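Long-range contacts in C.Elegans p53 tumor suppressor-like transcription factor (Caenorhabditis elegans, PDB 1T4W), which activates transcription by binding the same DNA consensus sequence as p53, promoting apoptosis under genotoxic stress and ensuring proper meiotic chromosome segregation in the nematode: residues M83-E92 with F137-D145; L58-D66 with A74-V82. One frame throughout, in Å; residues are numbered along the deposited sequence.

Contact 1: residues M83-E92 with F137-D145. With ZN (zinc ion), chain B.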
# COMPACT_ATOMS: atom_id res chain seq x y z
N MET A 83 1.36 -13.12 -0.74
CA MET A 83 0.54 -14.12 -1.42
C MET A 83 -0.74 -14.46 -0.68
O MET A 83 -0.72 -14.76 0.51
CB MET A 83 1.35 -15.41 -1.62
CG MET A 83 2.68 -15.21 -2.33
SD MET A 83 2.49 -14.42 -3.95
CE MET A 83 1.65 -15.68 -4.90
N LYS A 84 -1.83 -14.44 -1.42
CA LYS A 84 -3.16 -14.73 -0.89
C LYS A 84 -3.21 -16.22 -0.50
O LYS A 84 -2.62 -17.04 -1.19
CB LYS A 84 -4.16 -14.43 -1.99
CG LYS A 84 -5.57 -14.18 -1.55
CD LYS A 84 -6.38 -13.78 -2.76
CE LYS A 84 -7.77 -13.38 -2.40
NZ LYS A 84 -8.36 -12.74 -3.60
N CYS A 85 -3.88 -16.58 0.59
CA CYS A 85 -3.94 -17.99 0.95
C CYS A 85 -4.87 -18.75 0.02
O CYS A 85 -5.67 -18.16 -0.73
CB CYS A 85 -4.39 -18.20 2.41
SG CYS A 85 -6.14 -17.93 2.72
N ARG A 86 -4.76 -20.08 0.07
CA ARG A 86 -5.55 -20.94 -0.80
C ARG A 86 -7.03 -20.73 -0.63
O ARG A 86 -7.74 -20.55 -1.62
CB ARG A 86 -5.20 -22.41 -0.52
CG ARG A 86 -5.76 -23.42 -1.53
CD ARG A 86 -5.81 -24.83 -0.90
NE ARG A 86 -6.91 -24.89 0.08
CZ ARG A 86 -8.20 -24.79 -0.25
NH1 ARG A 86 -8.55 -24.65 -1.52
NH2 ARG A 86 -9.14 -24.78 0.70
N SER A 87 -7.52 -20.71 0.61
CA SER A 87 -8.96 -20.56 0.82
C SER A 87 -9.54 -19.21 0.44
O SER A 87 -10.69 -19.14 0.00
CB SER A 87 -9.34 -20.88 2.27
OG SER A 87 -8.85 -19.90 3.15
N HIS A 88 -8.78 -18.13 0.61
CA HIS A 88 -9.34 -16.84 0.22
C HIS A 88 -9.26 -16.71 -1.30
O HIS A 88 -10.09 -16.05 -1.91
CB HIS A 88 -8.63 -15.69 0.93
CG HIS A 88 -9.13 -15.44 2.31
ND1 HIS A 88 -8.30 -15.37 3.41
CD2 HIS A 88 -10.39 -15.30 2.79
CE1 HIS A 88 -9.02 -15.19 4.50
NE2 HIS A 88 -10.29 -15.14 4.15
N THR A 89 -8.27 -17.36 -1.90
CA THR A 89 -8.12 -17.32 -3.34
C THR A 89 -9.36 -17.93 -4.01
O THR A 89 -10.07 -17.26 -4.76
CB THR A 89 -6.89 -18.11 -3.82
OG1 THR A 89 -5.69 -17.41 -3.49
CG2 THR A 89 -6.95 -18.31 -5.33
N GLU A 90 -9.63 -19.19 -3.71
CA GLU A 90 -10.77 -19.86 -4.33
C GLU A 90 -12.13 -19.31 -3.91
O GLU A 90 -13.12 -19.46 -4.62
CB GLU A 90 -10.70 -21.38 -4.09
CG GLU A 90 -11.25 -21.88 -2.76
CD GLU A 90 -11.31 -23.40 -2.70
OE1 GLU A 90 -11.95 -23.93 -1.76
OE2 GLU A 90 -10.73 -24.07 -3.58
N ARG A 91 -12.19 -18.64 -2.77
CA ARG A 91 -13.42 -18.05 -2.28
C ARG A 91 -13.61 -16.62 -2.84
O ARG A 91 -14.64 -15.97 -2.60
CB ARG A 91 -13.40 -18.03 -0.75
CG ARG A 91 -14.30 -17.01 -0.08
CD ARG A 91 -14.10 -17.02 1.43
NE ARG A 91 -14.88 -15.98 2.09
CZ ARG A 91 -14.88 -15.76 3.41
NH1 ARG A 91 -15.61 -14.79 3.92
NH2 ARG A 91 -14.14 -16.52 4.21
N GLU A 92 -12.63 -16.14 -3.60
CA GLU A 92 -12.66 -14.78 -4.17
C GLU A 92 -13.62 -14.56 -5.33
O GLU A 92 -13.64 -15.33 -6.29
CB GLU A 92 -11.26 -14.37 -4.63
CG GLU A 92 -11.17 -12.90 -5.06
CD GLU A 92 -11.53 -11.96 -3.92
OE1 GLU A 92 -12.58 -11.29 -4.00
OE2 GLU A 92 -10.77 -11.90 -2.93
N PHE A 137 -8.11 -5.32 1.41
CA PHE A 137 -7.32 -6.55 1.53
C PHE A 137 -8.25 -7.74 1.71
O PHE A 137 -9.14 -7.73 2.56
CB PHE A 137 -6.34 -6.42 2.70
CG PHE A 137 -5.40 -5.26 2.54
CD1 PHE A 137 -4.26 -5.38 1.75
CD2 PHE A 137 -5.70 -4.03 3.11
CE1 PHE A 137 -3.42 -4.27 1.51
CE2 PHE A 137 -4.86 -2.91 2.89
CZ PHE A 137 -3.72 -3.03 2.08
N MET A 138 -8.05 -8.77 0.89
CA MET A 138 -8.92 -9.93 0.93
C MET A 138 -8.30 -11.20 1.51
O MET A 138 -8.69 -12.31 1.18
CB MET A 138 -9.50 -10.18 -0.46
CG MET A 138 -10.42 -9.05 -0.95
SD MET A 138 -11.77 -8.66 0.23
CE MET A 138 -12.80 -10.10 0.00
N CYS A 139 -7.31 -11.01 2.37
CA CYS A 139 -6.67 -12.14 3.05
C CYS A 139 -6.05 -11.45 4.25
O CYS A 139 -6.02 -10.21 4.32
CB CYS A 139 -5.65 -12.82 2.13
SG CYS A 139 -4.78 -14.25 2.81
N GLN A 140 -5.56 -12.20 5.21
CA GLN A 140 -5.00 -11.53 6.36
C GLN A 140 -3.81 -12.23 6.98
O GLN A 140 -3.47 -13.36 6.63
CB GLN A 140 -6.11 -11.33 7.38
CG GLN A 140 -6.64 -12.61 7.96
CD GLN A 140 -7.92 -12.37 8.71
OE1 GLN A 140 -8.06 -11.36 9.40
NE2 GLN A 140 -8.86 -13.30 8.60
N GLU A 141 -3.18 -11.54 7.92
CA GLU A 141 -2.01 -12.05 8.61
C GLU A 141 -2.27 -13.45 9.18
O GLU A 141 -1.44 -14.34 9.04
CB GLU A 141 -1.66 -11.09 9.76
CG GLU A 141 -0.24 -11.19 10.27
CD GLU A 141 0.02 -10.19 11.37
OE1 GLU A 141 -0.36 -10.47 12.53
OE2 GLU A 141 0.57 -9.11 11.07
N LYS A 142 -3.42 -13.63 9.81
CA LYS A 142 -3.76 -14.90 10.42
C LYS A 142 -3.63 -16.08 9.46
O LYS A 142 -3.31 -17.19 9.87
CB LYS A 142 -5.19 -14.81 10.98
CG LYS A 142 -5.57 -15.93 11.92
CD LYS A 142 -6.98 -15.73 12.46
CE LYS A 142 -7.35 -16.82 13.45
NZ LYS A 142 -8.74 -16.68 13.98
N CYS A 143 -3.87 -15.83 8.17
CA CYS A 143 -3.79 -16.87 7.13
C CYS A 143 -2.40 -17.36 6.77
O CYS A 143 -2.24 -18.48 6.27
CB CYS A 143 -4.43 -16.37 5.84
SG CYS A 143 -6.12 -15.92 6.03
N LEU A 144 -1.39 -16.53 7.01
CA LEU A 144 -0.03 -16.86 6.61
C LEU A 144 0.77 -17.86 7.44
O LEU A 144 0.46 -18.11 8.61
CB LEU A 144 0.78 -15.57 6.46
CG LEU A 144 0.12 -14.42 5.69
CD1 LEU A 144 1.21 -13.46 5.28
CD2 LEU A 144 -0.64 -14.90 4.45
N ASP A 145 1.81 -18.42 6.82
CA ASP A 145 2.71 -19.37 7.48
C ASP A 145 3.60 -18.58 8.43
O ASP A 145 4.04 -17.48 8.09
CB ASP A 145 3.58 -20.07 6.45
CG ASP A 145 2.97 -20.06 5.07
OD1 ASP A 145 1.77 -20.42 4.94
OD2 ASP A 145 3.68 -19.70 4.11
ZN ZN B . -6.40 -15.75 3.66

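Contact 2: residues L58-D66 with A74-V82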
# COMPACT_ATOMS: atom_id res chain seq x y z
N LEU A 58 0.63 5.59 -12.18
CA LEU A 58 0.98 5.25 -10.81
C LEU A 58 0.82 3.74 -10.61
O LEU A 58 -0.25 3.18 -10.85
CB LEU A 58 0.08 5.98 -9.82
CG LEU A 58 0.49 5.80 -8.34
CD1 LEU A 58 1.67 6.72 -8.00
CD2 LEU A 58 -0.69 6.13 -7.46
N ARG A 59 1.88 3.08 -10.17
CA ARG A 59 1.83 1.65 -9.93
C ARG A 59 1.65 1.43 -8.42
O ARG A 59 2.28 2.11 -7.61
CB ARG A 59 3.10 0.95 -10.43
CG ARG A 59 3.12 0.72 -11.94
CD ARG A 59 4.44 0.04 -12.41
NE ARG A 59 5.62 0.89 -12.23
CZ ARG A 59 6.59 0.68 -11.35
NH1 ARG A 59 6.53 -0.37 -10.53
NH2 ARG A 59 7.66 1.47 -11.30
N ILE A 60 0.81 0.47 -8.07
CA ILE A 60 0.52 0.15 -6.67
C ILE A 60 0.83 -1.33 -6.44
O ILE A 60 0.31 -2.20 -7.13
CB ILE A 60 -0.96 0.39 -6.34
CG1 ILE A 60 -1.34 1.84 -6.67
CG2 ILE A 60 -1.22 0.08 -4.86
CD1 ILE A 60 -2.84 2.04 -6.87
N ARG A 61 1.69 -1.61 -5.46
CA ARG A 61 2.09 -2.97 -5.12
C ARG A 61 1.92 -3.24 -3.64
O ARG A 61 1.89 -2.32 -2.81
CB ARG A 61 3.57 -3.20 -5.47
CG ARG A 61 3.92 -3.21 -6.98
CD ARG A 61 5.33 -3.84 -7.15
NE ARG A 61 5.29 -5.26 -6.82
CZ ARG A 61 6.35 -6.01 -6.56
NH1 ARG A 61 6.18 -7.30 -6.27
NH2 ARG A 61 7.58 -5.49 -6.58
N PHE A 62 1.81 -4.51 -3.30
CA PHE A 62 1.69 -4.90 -1.91
C PHE A 62 2.65 -6.08 -1.77
O PHE A 62 2.38 -7.21 -2.23
CB PHE A 62 0.24 -5.26 -1.57
CG PHE A 62 0.01 -5.45 -0.09
CD1 PHE A 62 0.31 -4.41 0.81
CD2 PHE A 62 -0.50 -6.66 0.41
CE1 PHE A 62 0.11 -4.57 2.19
CE2 PHE A 62 -0.71 -6.83 1.79
CZ PHE A 62 -0.41 -5.79 2.68
N VAL A 63 3.77 -5.79 -1.12
CA VAL A 63 4.86 -6.75 -0.96
C VAL A 63 5.26 -7.04 0.48
O VAL A 63 4.81 -6.39 1.43
CB VAL A 63 6.12 -6.23 -1.70
CG1 VAL A 63 5.73 -5.76 -3.11
CG2 VAL A 63 6.78 -5.06 -0.92
N LYS A 64 6.13 -8.04 0.64
CA LYS A 64 6.64 -8.41 1.96
C LYS A 64 8.15 -8.32 1.94
O LYS A 64 8.78 -8.47 0.90
CB LYS A 64 6.20 -9.83 2.35
CG LYS A 64 6.79 -10.95 1.52
CD LYS A 64 6.10 -12.26 1.86
CE LYS A 64 6.62 -13.42 1.04
NZ LYS A 64 6.46 -13.20 -0.42
N TYR A 65 8.74 -8.06 3.11
CA TYR A 65 10.17 -7.94 3.21
C TYR A 65 10.57 -8.25 4.64
O TYR A 65 9.72 -8.38 5.52
CB TYR A 65 10.60 -6.52 2.82
CG TYR A 65 10.23 -5.43 3.81
CD1 TYR A 65 10.98 -5.21 4.97
CD2 TYR A 65 9.11 -4.62 3.60
CE1 TYR A 65 10.63 -4.21 5.90
CE2 TYR A 65 8.74 -3.63 4.51
CZ TYR A 65 9.50 -3.42 5.66
OH TYR A 65 9.13 -2.44 6.58
N ASP A 66 11.86 -8.39 4.89
CA ASP A 66 12.33 -8.66 6.24
C ASP A 66 13.71 -8.05 6.41
O ASP A 66 14.12 -7.19 5.62
CB ASP A 66 12.36 -10.17 6.51
CG ASP A 66 13.47 -10.88 5.75
OD1 ASP A 66 13.62 -10.65 4.53
OD2 ASP A 66 14.19 -11.69 6.38
N ALA A 74 12.89 -4.93 -1.93
CA ALA A 74 11.63 -5.66 -2.00
C ALA A 74 10.54 -5.02 -2.85
O ALA A 74 9.88 -5.69 -3.65
CB ALA A 74 11.09 -5.91 -0.58
N ILE A 75 10.36 -3.71 -2.71
CA ILE A 75 9.29 -3.06 -3.46
C ILE A 75 9.47 -3.05 -4.95
O ILE A 75 8.51 -2.83 -5.69
CB ILE A 75 9.05 -1.63 -2.95
CG1 ILE A 75 10.29 -0.77 -3.20
CG2 ILE A 75 8.63 -1.68 -1.45
CD1 ILE A 75 10.12 0.68 -2.73
N ARG A 76 10.69 -3.30 -5.42
CA ARG A 76 10.94 -3.33 -6.85
C ARG A 76 11.25 -4.76 -7.36
O ARG A 76 11.53 -4.96 -8.53
CB ARG A 76 12.07 -2.35 -7.20
CG ARG A 76 11.74 -0.87 -6.92
CD ARG A 76 12.92 0.06 -7.26
NE ARG A 76 12.62 1.44 -6.85
CZ ARG A 76 12.92 1.93 -5.65
NH1 ARG A 76 13.54 1.17 -4.76
NH2 ARG A 76 12.54 3.17 -5.32
N ASN A 77 11.19 -5.73 -6.46
CA ASN A 77 11.44 -7.14 -6.79
C ASN A 77 10.12 -7.76 -7.25
O ASN A 77 9.17 -7.85 -6.47
CB ASN A 77 11.96 -7.85 -5.54
CG ASN A 77 12.07 -9.36 -5.70
OD1 ASN A 77 11.93 -9.88 -6.79
ND2 ASN A 77 12.32 -10.06 -4.61
N PRO A 78 10.04 -8.23 -8.51
CA PRO A 78 8.77 -8.82 -8.95
C PRO A 78 8.33 -10.08 -8.23
O PRO A 78 7.19 -10.51 -8.36
CB PRO A 78 9.00 -9.05 -10.45
CG PRO A 78 10.46 -9.30 -10.54
CD PRO A 78 11.06 -8.29 -9.57
N ARG A 79 9.22 -10.66 -7.43
CA ARG A 79 8.89 -11.89 -6.71
C ARG A 79 8.50 -11.67 -5.25
O ARG A 79 8.31 -12.64 -4.51
CB ARG A 79 10.08 -12.86 -6.76
CG ARG A 79 10.39 -13.43 -8.16
CD ARG A 79 11.79 -14.04 -8.20
NE ARG A 79 12.81 -13.08 -7.75
CZ ARG A 79 13.20 -12.01 -8.44
NH1 ARG A 79 12.66 -11.74 -9.62
NH2 ARG A 79 14.11 -11.19 -7.93
N SER A 80 8.35 -10.43 -4.81
CA SER A 80 8.05 -10.21 -3.39
C SER A 80 6.59 -10.02 -2.99
O SER A 80 6.31 -9.61 -1.87
CB SER A 80 8.85 -9.00 -2.89
OG SER A 80 8.36 -7.83 -3.51
N ASP A 81 5.65 -10.31 -3.88
CA ASP A 81 4.25 -10.12 -3.51
C ASP A 81 3.82 -10.83 -2.25
O ASP A 81 4.33 -11.92 -1.93
CB ASP A 81 3.32 -10.59 -4.62
CG ASP A 81 3.40 -9.74 -5.85
OD1 ASP A 81 3.96 -8.62 -5.76
OD2 ASP A 81 2.91 -10.18 -6.89
N VAL A 82 2.87 -10.23 -1.53
CA VAL A 82 2.29 -10.89 -0.37
C VAL A 82 1.33 -11.84 -1.09
O VAL A 82 0.59 -11.40 -1.98
CB VAL A 82 1.47 -9.95 0.50
CG1 VAL A 82 0.82 -10.73 1.64
CG2 VAL A 82 2.36 -8.85 1.05
O HOH W 1 2.61 -6.26 -5.42
O HOH W 2 0.31 -8.78 -2.86

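Contact 1: residues M83-E92 with F137-D145
Met138, His88 and Cys139 bury the most surface where 83-92 meets 137-145. Met138 presents two groups. Its carbonyl oxygen sits over one face of the His88 imidazole, with Met138 O 3.4 Å from His88 CG, while its thioether chain, flexible enough to bend at both chi2 and chi3 past the Glu92 carboxylate, crosses Glu92 at about a right angle, CB lying 3.3 Å from Glu92 OE2. That carboxylate oxygen also takes a 2.6 Å salt bridge from Lys84 NZ, on the anti side, and the extended lysine chain runs alongside Met138; Lys84 NZ reaches on to the carbonyls of Phe97 and Ser99, so the buried ammonium is well supplied with acceptors.

His88 turns ND1 inward to the zinc ion at 2.0 Å, and Cys143 SG approaches the ring at its edge, 3.4 Å from His88 CE1. Histidine offers the metal a neutral nitrogen, and its flat ring lets Met138 O lie over one face. With Cys85, Cys139 and Cys143, each sulfur 2.4 Å from the metal, this completes the zinc site of the p53-family DNA-binding domain, three cysteines and one histidine, two ligands coming from each segment. Cysteine suits these posts because a thiolate can bind the metal and still accept hydrogen bonds, which would probably temper the negative charge gathered around the ion.

Cys139 SG does so: with chi1 -179° it swings anti to its own nitrogen and receives the N-H of Cys85 at 3.3 Å and 163°. Cys85 SG, at the N-cap of helix 86-90, accepts from His88 N at 3.4 Å.

Contact 2: residues L58-D66 with A74-V82
Arg61 reaches from the strand into the turns of 74-82 and lays its guanidinium edge against their oxygens. NH1 and NH2 both grip one atom, Asn77 O, at 3.0 and 2.8 Å, nearly in the guanidinium plane; NH2 also meets Ile75 O. NH1 makes a 2.6 Å salt bridge with Asp81 OD1, the two side chains crossing at about a right angle with their planes 67° apart, and the nitrogen comes to OD1 from above the carboxylate plane. Over the centre of one guanidinium face lies Val63 CG1. Arginine suits this place because its flat, branched cation can serve several acceptors at once; with an alanine here Asp81 would probably lose its countercharge and Asn77 O two of its three donors, Ile75 O losing its bond from NH2 as well.

Farther along, Lys64 N to Ser80 O and Val82 N to Phe62 O (3.1 Å) flank Val63 and Asp81, a non-hydrogen-bonded antiparallel pair, where the loop runs beside the last residues of strand 57-65, an inner strand of the p53-type beta sandwich. Phe62, its ring carried anti to the backbone nitrogen (chi1 -170°), meets Val82 obliquely, CD2 to CG2 3.7 Å. A bend at chi4 brings Lys64 NZ to Asp81 O at 2.9 Å. Ser80 OG, beside Val63 CB, donates to Ala74 O.

Two type I turns sharing Asn77 thus set the Ile75 and Asn77 carbonyl oxygens beside one buried cation, which approaches them largely from above their planes. Asp81 probably balances its charge: OD2 accepts from Ser118 N, and a water that takes the N-H of Arg61 NE lies close to OD1 and probably bonds it too.

The two contacts follow in series along the chain: contact 2 closes at Val82, and contact 1 opens at the next residue, Met83, so the loop that pairs with strand 57-65 runs straight on into the zinc-binding helix 86-90. They lie about 17 Å apart, centre to centre, contact 2 about 9 Å and contact 1 about 17 Å from the centre of the chain. Strand 57-65 belongs to the seven-stranded mixed sheet, whereas 137-145 leaves strand 130-137 of the four-stranded sheet. Phe62 and Phe137 join the contacts directly, CZ to CE1 3.6 Å. The zinc-bound loops of this DNA-binding domain are thereby tied to both sheets of its sandwich.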